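Local coordinates for thiosulfate sulfurtransferase TUM1 (Saccharomyces cerevisiae, PDB 3UTN), which accepts persulfide sulfur from NFS1 and passes it to UBA4 for 2-thiolation of the wobble uridine in tRNAs, at residues F95-F101 against W132-M137; K112-V118 against H139-L145; L212-T218 against A323-D327. All coordinates share one frame; numbering follows the deposited sequence.

Contact 1 of 3, residues F95-F101 against W132-M137; sequences FPTKKVF and WTLGVM
Phe95, in the loop before helix 98-107, and Phe101, in its first turn, reach to the last turn of helix 127-136, and Met137 lies between their rings. The dense part surrounds the two rings. The edge of Phe95 meets the face of Trp132 in an offset edge-to-face pair, centroids 5.0 Å apart and planes at 78°, while Phe95 CZ touches Val136 CG1 at 3.2 Å. The sulfur of Met137 lies at another part of the Phe95 rim, in the ring plane, with SD 3.4 Å from Phe95 CE2. This Met-aromatic contact is joined by a CH-pi one, Met137 CB standing 3.3 Å from the Phe101 centroid. At the rim of that second ring Leu134 CD2 closes to 3.5 Å from Phe101 CZ.

Beyond the sulfur the packing gives way to the solvent side. Bends at chi2 (-47°) and chi3 (-65°) turn the methyl CE of Met137 back onto Lys98, 3.5 Å from its CA. The ammonium group of the exposed Lys98 turns instead to Asp102 and the carbonyl of Ser176.

Around this layer, helix 181-184 covers Phe95, Val136 and Met137 through Gln181, Leu134 rests on strand 115-119, and Trp132 packs against helix 286-297 of the second rhodanese repeat.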
loop_
_atom_site.group_PDB
_atom_site.type_symbol
_atom_site.label_atom_id
_atom_site.label_comp_id
_atom_site.label_asym_id
_atom_site.label_seq_id
_atom_site.Cartn_x
_atom_site.Cartn_y
_atom_site.Cartn_z
ATOM N N PHE A 95 9.763 2.751 -3.607
ATOM C CA PHE A 95 10.096 2.358 -2.266
ATOM C C PHE A 95 11.294 3.143 -1.769
ATOM O O PHE A 95 12.265 3.317 -2.508
ATOM C CB PHE A 95 10.402 0.877 -2.221
ATOM C CG PHE A 95 10.259 0.302 -0.863
ATOM C CD1 PHE A 95 9.001 -0.002 -0.368
ATOM C CD2 PHE A 95 11.367 0.105 -0.062
ATOM C CE1 PHE A 95 8.854 -0.519 0.898
ATOM C CE2 PHE A 95 11.226 -0.407 1.209
ATOM C CZ PHE A 95 9.972 -0.713 1.693
ATOM N N PRO A 96 11.223 3.641 -0.524
ATOM C CA PRO A 96 12.340 4.440 -0.062
ATOM C C PRO A 96 13.596 3.609 0.088
ATOM O O PRO A 96 13.529 2.392 0.265
ATOM C CB PRO A 96 11.878 4.939 1.312
ATOM C CG PRO A 96 10.858 3.950 1.752
ATOM C CD PRO A 96 10.154 3.556 0.486
ATOM N N THR A 97 14.735 4.277 0.000
ATOM C CA THR A 97 15.990 3.668 0.366
ATOM C C THR A 97 15.966 3.435 1.866
ATOM O O THR A 97 15.233 4.112 2.608
ATOM C CB THR A 97 17.175 4.587 0.030
ATOM O OG1 THR A 97 17.072 5.786 0.805
ATOM C CG2 THR A 97 17.184 4.943 -1.453
ATOM N N LYS A 98 16.762 2.469 2.305
ATOM C CA LYS A 98 16.961 2.196 3.713
ATOM C C LYS A 98 17.194 3.490 4.487
ATOM O O LYS A 98 16.580 3.707 5.534
ATOM C CB LYS A 98 18.151 1.258 3.885
ATOM C CG LYS A 98 18.320 0.691 5.279
ATOM C CD LYS A 98 19.736 0.163 5.454
ATOM C CE LYS A 98 19.902 -0.532 6.793
ATOM N NZ LYS A 98 19.495 0.355 7.917
ATOM N N LYS A 99 18.061 4.352 3.951
ATOM C CA LYS A 99 18.429 5.598 4.617
ATOM C C LYS A 99 17.256 6.567 4.726
ATOM O O LYS A 99 16.956 7.049 5.812
ATOM C CB LYS A 99 19.626 6.265 3.931
ATOM C CG LYS A 99 19.813 7.729 4.306
ATOM C CD LYS A 99 21.252 8.190 4.167
ATOM C CE LYS A 99 21.940 8.246 5.523
ATOM N NZ LYS A 99 21.375 9.322 6.388
ATOM N N VAL A 100 16.595 6.843 3.607
ATOM C CA VAL A 100 15.410 7.695 3.622
ATOM C C VAL A 100 14.404 7.126 4.615
ATOM O O VAL A 100 13.858 7.853 5.435
ATOM C CB VAL A 100 14.798 7.860 2.214
ATOM C CG1 VAL A 100 13.363 8.368 2.285
ATOM C CG2 VAL A 100 15.652 8.811 1.388
ATOM N N PHE A 101 14.199 5.815 4.574
ATOM C CA PHE A 101 13.273 5.199 5.494
ATOM C C PHE A 101 13.695 5.379 6.945
ATOM O O PHE A 101 12.920 5.861 7.757
ATOM C CB PHE A 101 13.088 3.724 5.210
ATOM C CG PHE A 101 12.137 3.076 6.153
ATOM C CD1 PHE A 101 10.765 3.206 5.960
ATOM C CD2 PHE A 101 12.605 2.378 7.264
ATOM C CE1 PHE A 101 9.877 2.620 6.840
ATOM C CE2 PHE A 101 11.719 1.791 8.144
ATOM C CZ PHE A 101 10.352 1.914 7.932
ATOM N N TRP A 132 2.988 -1.569 4.558
ATOM C CA TRP A 132 3.826 -2.457 3.811
ATOM C C TRP A 132 5.244 -1.972 3.786
ATOM O O TRP A 132 6.151 -2.747 4.016
ATOM C CB TRP A 132 3.254 -2.585 2.436
ATOM C CG TRP A 132 4.118 -3.296 1.470
ATOM C CD1 TRP A 132 4.315 -4.665 1.347
ATOM C CD2 TRP A 132 4.905 -2.694 0.417
ATOM N NE1 TRP A 132 5.162 -4.935 0.314
ATOM C CE2 TRP A 132 5.553 -3.796 -0.287
ATOM C CE3 TRP A 132 5.143 -1.394 0.008
ATOM C CZ2 TRP A 132 6.395 -3.582 -1.353
ATOM C CZ3 TRP A 132 5.991 -1.192 -1.077
ATOM C CH2 TRP A 132 6.606 -2.261 -1.732
ATOM N N THR A 133 5.434 -0.682 3.539
ATOM C CA THR A 133 6.767 -0.082 3.560
ATOM C C THR A 133 7.446 -0.305 4.904
ATOM O O THR A 133 8.593 -0.741 4.966
ATOM C CB THR A 133 6.699 1.418 3.258
ATOM O OG1 THR A 133 6.120 1.592 1.967
ATOM C CG2 THR A 133 8.095 2.045 3.283
ATOM N N LEU A 134 6.726 0.000 5.976
ATOM C CA LEU A 134 7.212 -0.250 7.320
ATOM C C LEU A 134 7.590 -1.705 7.486
ATOM O O LEU A 134 8.682 -2.018 7.941
ATOM C CB LEU A 134 6.147 0.127 8.342
ATOM C CG LEU A 134 5.819 1.614 8.355
ATOM C CD1 LEU A 134 4.595 1.838 9.215
ATOM C CD2 LEU A 134 7.005 2.420 8.863
ATOM N N GLY A 135 6.676 -2.584 7.093
ATOM C CA GLY A 135 6.905 -4.019 7.145
ATOM C C GLY A 135 8.071 -4.431 6.279
ATOM O O GLY A 135 8.944 -5.163 6.729
ATOM N N VAL A 136 8.100 -3.952 5.038
ATOM C CA VAL A 136 9.173 -4.319 4.121
ATOM C C VAL A 136 10.499 -3.877 4.702
ATOM O O VAL A 136 11.484 -4.595 4.622
ATOM C CB VAL A 136 8.984 -3.730 2.717
ATOM C CG1 VAL A 136 10.229 -3.938 1.868
ATOM C CG2 VAL A 136 7.798 -4.385 2.042
ATOM N N MET A 137 10.496 -2.705 5.320
ATOM C CA MET A 137 11.687 -2.182 5.943
ATOM C C MET A 137 11.967 -2.844 7.277
ATOM O O MET A 137 12.789 -2.365 8.049
ATOM C CB MET A 137 11.578 -0.674 6.094
ATOM C CG MET A 137 11.779 0.071 4.792
ATOM S SD MET A 137 13.230 -0.517 3.900
ATOM C CE MET A 137 14.561 -0.057 5.007
#

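Contact 2 of 3, residues K112-V118 against H139-L145; sequences KDDILVV and HPKVYLL. With DMS (dimethyl sulfoxide), chain B.
The imidazole of His139 is held flat between a leucine and a backbone carbonyl: Leu116 CD1 stands 3.4 Å from the ring centroid, over its centre, and Lys112 O lies over the opposite face, 3.1 Å from His139 CE1. At the edge NE2 donates to Asp114 O, although the modelled separation is too short to be trusted, and ND1 is hydrogen-bonded to the hydroxyl of Tyr174. With CG anti to the nitrogen of its own backbone (chi1 -168°), the ring swings across the loop that leads into strand 115-119. A water beside it gives both its hydrogens to Lys112 O and Asp114 O and accepts from N and NZ of Lys141, four bonds that tie the two segments together. The same NZ forms a salt bridge with Asp113 OD1 at 3.1 Å, coming from above the carboxylate plane; Asp113 OD2 is engaged by His45.

Past this loop segments 112-118 and 139-145 run as neighbouring parallel strands at 21°, the classic pairing of a beta-alpha-beta crossover, with helix 127-136 as the connection. Leu116 bonds through both its backbone N and its O: N donates to Lys141 O at 2.8 Å, and O accepts from Tyr143 N at 2.5 Å; Val118 N then bonds Tyr143 O.

On the face carrying Ile115, Val117 and Tyr143, the tyrosine ring takes Ile115 CG2 at its edge, 3.3 Å from Tyr143 CD2. A dimethyl sulfoxide, probably from the crystallisation liquor, lays its C2 over one face of this ring, 3.3 Å from Tyr143 CZ, while its oxygen accepts from Val142 N. Helix 32-41 covers the same face through Leu38 and Phe35.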
loop_
_atom_site.group_PDB
_atom_site.type_symbol
_atom_site.label_atom_id
_atom_site.label_comp_id
_atom_site.label_asym_id
_atom_site.label_seq_id
_atom_site.Cartn_x
_atom_site.Cartn_y
_atom_site.Cartn_z
ATOM N N LYS A 112 12.293 1.086 16.854
ATOM C CA LYS A 112 12.143 -0.249 16.301
ATOM C C LYS A 112 11.034 -1.015 17.007
ATOM O O LYS A 112 10.300 -1.758 16.376
ATOM C CB LYS A 112 13.454 -1.026 16.409
ATOM C CG LYS A 112 13.453 -2.347 15.654
ATOM C CD LYS A 112 13.285 -2.137 14.153
ATOM C CE LYS A 112 14.348 -1.214 13.585
ATOM N NZ LYS A 112 15.706 -1.781 13.795
ATOM N N ASP A 113 10.915 -0.817 18.315
ATOM C CA ASP A 113 9.975 -1.588 19.112
ATOM C C ASP A 113 8.541 -1.101 18.982
ATOM O O ASP A 113 7.621 -1.753 19.464
ATOM C CB ASP A 113 10.375 -1.592 20.584
ATOM C CG ASP A 113 9.635 -2.644 21.371
ATOM O OD1 ASP A 113 9.620 -3.809 20.915
ATOM O OD2 ASP A 113 9.056 -2.313 22.430
ATOM N N ASP A 114 8.357 0.051 18.345
ATOM C CA ASP A 114 7.030 0.618 18.197
ATOM C C ASP A 114 6.121 -0.339 17.482
ATOM O O ASP A 114 6.491 -0.936 16.481
ATOM C CB ASP A 114 7.068 1.910 17.399
ATOM C CG ASP A 114 7.655 3.046 18.173
ATOM O OD1 ASP A 114 7.738 2.954 19.412
ATOM O OD2 ASP A 114 8.011 4.051 17.537
ATOM N N ILE A 115 4.920 -0.490 18.008
ATOM C CA ILE A 115 3.868 -1.081 17.223
ATOM C C ILE A 115 3.356 0.059 16.357
ATOM O O ILE A 115 2.815 1.044 16.857
ATOM C CB ILE A 115 2.744 -1.628 18.098
ATOM C CG1 ILE A 115 3.245 -2.809 18.928
ATOM C CG2 ILE A 115 1.572 -2.030 17.226
ATOM C CD1 ILE A 115 2.258 -3.288 19.969
ATOM N N LEU A 116 3.575 -0.058 15.060
ATOM C CA LEU A 116 3.111 0.964 14.163
ATOM C C LEU A 116 1.764 0.547 13.672
ATOM O O LEU A 116 1.571 -0.567 13.205
ATOM C CB LEU A 116 4.078 1.180 13.009
ATOM C CG LEU A 116 5.464 1.621 13.476
ATOM C CD1 LEU A 116 6.387 1.741 12.281
ATOM C CD2 LEU A 116 5.417 2.927 14.254
ATOM N N VAL A 117 0.807 1.431 13.836
ATOM C CA VAL A 117 -0.508 1.133 13.356
ATOM C C VAL A 117 -0.808 2.150 12.294
ATOM O O VAL A 117 -1.072 3.312 12.564
ATOM C CB VAL A 117 -1.557 1.117 14.466
ATOM C CG1 VAL A 117 -2.912 0.825 13.853
ATOM C CG2 VAL A 117 -1.193 0.065 15.511
ATOM N N VAL A 118 -0.756 1.684 11.065
ATOM C CA VAL A 118 -0.827 2.573 9.955
ATOM C C VAL A 118 -2.269 2.763 9.594
ATOM O O VAL A 118 -3.061 1.832 9.613
ATOM C CB VAL A 118 -0.079 2.014 8.755
ATOM C CG1 VAL A 118 -0.121 3.022 7.627
ATOM C CG2 VAL A 118 1.354 1.715 9.151
ATOM N N HIS A 139 10.209 -3.354 9.973
ATOM C CA HIS A 139 9.696 -2.917 11.246
ATOM C C HIS A 139 8.944 -4.055 11.857
ATOM O O HIS A 139 8.070 -4.626 11.216
ATOM C CB HIS A 139 8.839 -1.679 11.150
ATOM C CG HIS A 139 8.565 -1.078 12.488
ATOM N ND1 HIS A 139 9.412 -0.234 13.072
ATOM C CD2 HIS A 139 7.535 -1.291 13.388
ATOM C CE1 HIS A 139 8.936 0.120 14.269
ATOM N NE2 HIS A 139 7.788 -0.530 14.465
ATOM N N PRO A 140 9.311 -4.429 13.095
ATOM C CA PRO A 140 8.849 -5.667 13.701
ATOM C C PRO A 140 7.335 -5.727 13.801
ATOM O O PRO A 140 6.733 -6.725 13.423
ATOM C CB PRO A 140 9.479 -5.626 15.095
ATOM C CG PRO A 140 10.718 -4.826 14.912
ATOM C CD PRO A 140 10.313 -3.753 13.936
ATOM N N LYS A 141 6.730 -4.657 14.297
ATOM C CA LYS A 141 5.313 -4.689 14.586
ATOM C C LYS A 141 4.620 -3.586 13.841
ATOM O O LYS A 141 4.750 -2.404 14.159
ATOM C CB LYS A 141 5.066 -4.617 16.089
ATOM C CG LYS A 141 5.652 -5.812 16.839
ATOM C CD LYS A 141 5.672 -5.590 18.343
ATOM C CE LYS A 141 6.629 -4.481 18.749
ATOM N NZ LYS A 141 8.054 -4.728 18.378
ATOM N N VAL A 142 3.894 -3.993 12.815
ATOM C CA VAL A 142 3.225 -3.055 11.971
ATOM C C VAL A 142 1.824 -3.557 11.773
ATOM O O VAL A 142 1.588 -4.714 11.420
ATOM C CB VAL A 142 3.904 -2.889 10.604
ATOM C CG1 VAL A 142 3.207 -1.792 9.810
ATOM C CG2 VAL A 142 5.377 -2.556 10.773
ATOM N N TYR A 143 0.894 -2.663 12.017
ATOM C CA TYR A 143 -0.474 -2.956 11.753
ATOM C C TYR A 143 -0.965 -1.964 10.767
ATOM O O TYR A 143 -0.486 -0.833 10.698
ATOM C CB TYR A 143 -1.281 -2.878 13.026
ATOM C CG TYR A 143 -0.941 -3.984 13.977
ATOM C CD1 TYR A 143 -1.597 -5.205 13.910
ATOM C CD2 TYR A 143 0.051 -3.814 14.934
ATOM C CE1 TYR A 143 -1.290 -6.230 14.783
ATOM C CE2 TYR A 143 0.365 -4.832 15.813
ATOM C CZ TYR A 143 -0.310 -6.034 15.733
ATOM O OH TYR A 143 0.012 -7.046 16.601
ATOM N N LEU A 144 -1.909 -2.416 9.973
ATOM C CA LEU A 144 -2.600 -1.542 9.101
ATOM C C LEU A 144 -3.946 -1.442 9.736
ATOM O O LEU A 144 -4.674 -2.428 9.812
ATOM C CB LEU A 144 -2.714 -2.158 7.723
ATOM C CG LEU A 144 -3.500 -1.303 6.750
ATOM C CD1 LEU A 144 -2.808 0.039 6.624
ATOM C CD2 LEU A 144 -3.592 -2.016 5.420
ATOM N N LEU A 145 -4.262 -0.257 10.233
ATOM C CA LEU A 145 -5.563 -0.057 10.799
ATOM C C LEU A 145 -6.541 -0.253 9.679
ATOM O O LEU A 145 -6.390 0.312 8.596
ATOM C CB LEU A 145 -5.717 1.328 11.401
ATOM C CG LEU A 145 -7.100 1.548 12.017
ATOM C CD1 LEU A 145 -7.273 0.725 13.281
ATOM C CD2 LEU A 145 -7.277 3.016 12.305
HETATM S S DMS B . 2.834 -7.492 12.178
HETATM O O DMS B . 4.029 -6.631 12.273
HETATM C C1 DMS B . 3.300 -9.102 12.524
HETATM C C2 DMS B . 1.877 -7.218 13.554
HETATM O O HOH W 1 8.071 -2.947 16.277
#

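Contact 3 of 3, residues L212-T218 against A323-D327; sequences LGRFEGT and AENRD
Glu216 meets the C-terminal tail twice, by its backbone and by its carboxylate. Among the backbone bonds, Asn325 N donates to Glu216 O over 2.6 Å, approaching from outside the carbonyl plane. In return Glu216 CA points its hydrogen at Asn325 O, a CA-H...O contact of 3.4 Å, so the same two residues are joined in both directions. The carbonyl of Glu216 can be taken up in this way because the helix stops here: Gly217 turns out of it with a phi of 80°, and Gly217 N bonds Arg214 O while Thr218 N reaches Gly213 O weakly, consistent with a Schellman motif whose outer bond is weak.

The charged contact is a salt bridge. Arg326 NE donates to Glu216 OE2 at 3.2 Å, using the anti lone pair of the oxygen. That oxygen lies nearly in the guanidinium plane, whereas the carboxylate itself is turned 46° against it. On the far end of the arginine, NH1 is fixed by the carbonyl of Phe268, so the group is held at more than one point.

Van der Waals contacts flank this bridge. Leu212 CD1 comes obliquely against the guanidinium, 3.4 Å from Arg326 NE. Phe215, its ring swung toward the tail by a chi1 of -179°, brings CE2 to 3.5 Å from Asn325 O and 4.0 Å from Arg326 CD. The ring also stacks on His230, whose two nitrogens bond Phe215 O and Asp327 O and thus link helix and tail once more.

From Glu324 to Asp327 the tail forms a type II' beta turn, closed by Asp327 N on Glu324 O. The whole is a chain terminus folded back onto the C-terminal end of a short helix in the catalytic, second rhodanese domain.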
loop_
_atom_site.group_PDB
_atom_site.type_symbol
_atom_site.label_atom_id
_atom_site.label_comp_id
_atom_site.label_asym_id
_atom_site.label_seq_id
_atom_site.Cartn_x
_atom_site.Cartn_y
_atom_site.Cartn_z
ATOM N N LEU A 212 -9.883 -0.618 -14.132
ATOM C CA LEU A 212 -9.999 -1.466 -15.296
ATOM C C LEU A 212 -9.763 -0.637 -16.557
ATOM O O LEU A 212 -9.078 -1.083 -17.470
ATOM C CB LEU A 212 -11.380 -2.128 -15.323
ATOM C CG LEU A 212 -11.727 -3.005 -16.526
ATOM C CD1 LEU A 212 -10.765 -4.174 -16.635
ATOM C CD2 LEU A 212 -13.164 -3.497 -16.445
ATOM N N GLY A 213 -10.307 0.579 -16.575
ATOM C CA GLY A 213 -10.176 1.480 -17.714
ATOM C C GLY A 213 -8.727 1.772 -18.031
ATOM O O GLY A 213 -8.306 1.703 -19.184
ATOM N N ARG A 214 -7.959 2.093 -16.997
ATOM C CA ARG A 214 -6.531 2.322 -17.154
ATOM C C ARG A 214 -5.825 1.051 -17.584
ATOM O O ARG A 214 -4.988 1.070 -18.477
ATOM C CB ARG A 214 -5.932 2.838 -15.860
ATOM C CG ARG A 214 -6.286 4.286 -15.580
ATOM C CD ARG A 214 -5.891 4.654 -14.171
ATOM N NE ARG A 214 -4.444 4.633 -13.989
ATOM C CZ ARG A 214 -3.839 4.747 -12.813
ATOM N NH1 ARG A 214 -4.551 4.878 -11.702
ATOM N NH2 ARG A 214 -2.518 4.729 -12.750
ATOM N N PHE A 215 -6.177 -0.057 -16.949
ATOM C CA PHE A 215 -5.626 -1.339 -17.317
ATOM C C PHE A 215 -5.893 -1.620 -18.787
ATOM O O PHE A 215 -4.998 -2.028 -19.519
ATOM C CB PHE A 215 -6.246 -2.436 -16.469
ATOM C CG PHE A 215 -5.712 -3.793 -16.769
ATOM C CD1 PHE A 215 -4.632 -4.290 -16.063
ATOM C CD2 PHE A 215 -6.291 -4.578 -17.759
ATOM C CE1 PHE A 215 -4.133 -5.549 -16.338
ATOM C CE2 PHE A 215 -5.795 -5.838 -18.040
ATOM C CZ PHE A 215 -4.716 -6.320 -17.329
ATOM N N GLU A 216 -7.134 -1.394 -19.208
ATOM C CA GLU A 216 -7.543 -1.697 -20.567
ATOM C C GLU A 216 -7.005 -0.689 -21.573
ATOM O O GLU A 216 -7.037 -0.929 -22.775
ATOM C CB GLU A 216 -9.065 -1.794 -20.653
ATOM C CG GLU A 216 -9.604 -3.067 -20.024
ATOM C CD GLU A 216 -11.110 -3.182 -20.105
ATOM O OE1 GLU A 216 -11.781 -2.167 -20.384
ATOM O OE2 GLU A 216 -11.621 -4.296 -19.878
ATOM N N GLY A 217 -6.501 0.433 -21.074
ATOM C CA GLY A 217 -6.034 1.504 -21.936
ATOM C C GLY A 217 -7.176 2.354 -22.451
ATOM O O GLY A 217 -6.972 3.227 -23.288
ATOM N N THR A 218 -8.380 2.099 -21.948
ATOM C CA THR A 218 -9.561 2.844 -22.371
ATOM C C THR A 218 -9.663 4.152 -21.598
ATOM O O THR A 218 -10.369 5.074 -22.004
ATOM C CB THR A 218 -10.860 2.032 -22.191
ATOM O OG1 THR A 218 -11.083 1.780 -20.800
ATOM C CG2 THR A 218 -10.787 0.708 -22.941
ATOM N N ALA A 323 0.016 -3.474 -23.173
ATOM C CA ALA A 323 -1.118 -4.232 -23.643
ATOM C C ALA A 323 -2.376 -3.424 -23.378
ATOM O O ALA A 323 -2.476 -2.725 -22.371
ATOM C CB ALA A 323 -1.177 -5.585 -22.959
ATOM N N GLU A 324 -3.319 -3.499 -24.306
ATOM C CA GLU A 324 -4.598 -2.837 -24.153
ATOM C C GLU A 324 -5.660 -3.868 -23.843
ATOM O O GLU A 324 -5.412 -5.074 -23.924
ATOM C CB GLU A 324 -4.980 -2.111 -25.436
ATOM C CG GLU A 324 -4.292 -0.780 -25.641
ATOM C CD GLU A 324 -4.441 -0.272 -27.063
ATOM O OE1 GLU A 324 -4.720 -1.090 -27.967
ATOM O OE2 GLU A 324 -4.270 0.946 -27.280
ATOM N N ASN A 325 -6.848 -3.374 -23.505
ATOM C CA ASN A 325 -8.002 -4.212 -23.217
ATOM C C ASN A 325 -7.613 -5.327 -22.256
ATOM O O ASN A 325 -7.165 -5.040 -21.148
ATOM C CB ASN A 325 -8.630 -4.717 -24.519
ATOM C CG ASN A 325 -8.876 -3.594 -25.510
ATOM O OD1 ASN A 325 -9.409 -2.541 -25.153
ATOM N ND2 ASN A 325 -8.472 -3.806 -26.758
ATOM N N ARG A 326 -7.740 -6.579 -22.683
ATOM C CA ARG A 326 -7.390 -7.715 -21.829
ATOM C C ARG A 326 -6.281 -8.578 -22.416
ATOM O O ARG A 326 -6.157 -9.755 -22.077
ATOM C CB ARG A 326 -8.629 -8.565 -21.548
ATOM C CG ARG A 326 -9.745 -7.822 -20.834
ATOM C CD ARG A 326 -9.247 -7.165 -19.555
ATOM N NE ARG A 326 -10.353 -6.928 -18.642
ATOM C CZ ARG A 326 -10.741 -7.773 -17.694
ATOM N NH1 ARG A 326 -10.097 -8.920 -17.506
ATOM N NH2 ARG A 326 -11.774 -7.461 -16.925
ATOM N N ASP A 327 -5.464 -7.977 -23.278
ATOM C CA ASP A 327 -4.422 -8.701 -24.003
ATOM C C ASP A 327 -3.224 -9.060 -23.131
ATOM O O ASP A 327 -2.998 -8.449 -22.091
ATOM C CB ASP A 327 -3.970 -7.895 -25.222
ATOM C CG ASP A 327 -5.106 -7.621 -26.194
ATOM O OD1 ASP A 327 -5.059 -6.583 -26.888
ATOM O OD2 ASP A 327 -6.052 -8.435 -26.259
#

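In the fold
Contacts 1 and 2 belong to the first rhodanese domain and interlock along the chain, their segments alternating in the order 95-101, 112-118, 132-137, 139-145. Their centres are 13 Å apart, and Leu134 joins them, its side chain packing on Leu116, Val118 and Val142 so that helix 127-136 is fastened to the parallel sheet. Contact 3 comes later in the chain, on the other side of its centre, about 31 Å from contact 1 and 36 Å from contact 2 between centres. It belongs to the second domain, whose five-stranded sheet repeats the 1-5-4-2-3 strand order of the first, consistent with a common origin, though only the second carries the catalytic Cys282.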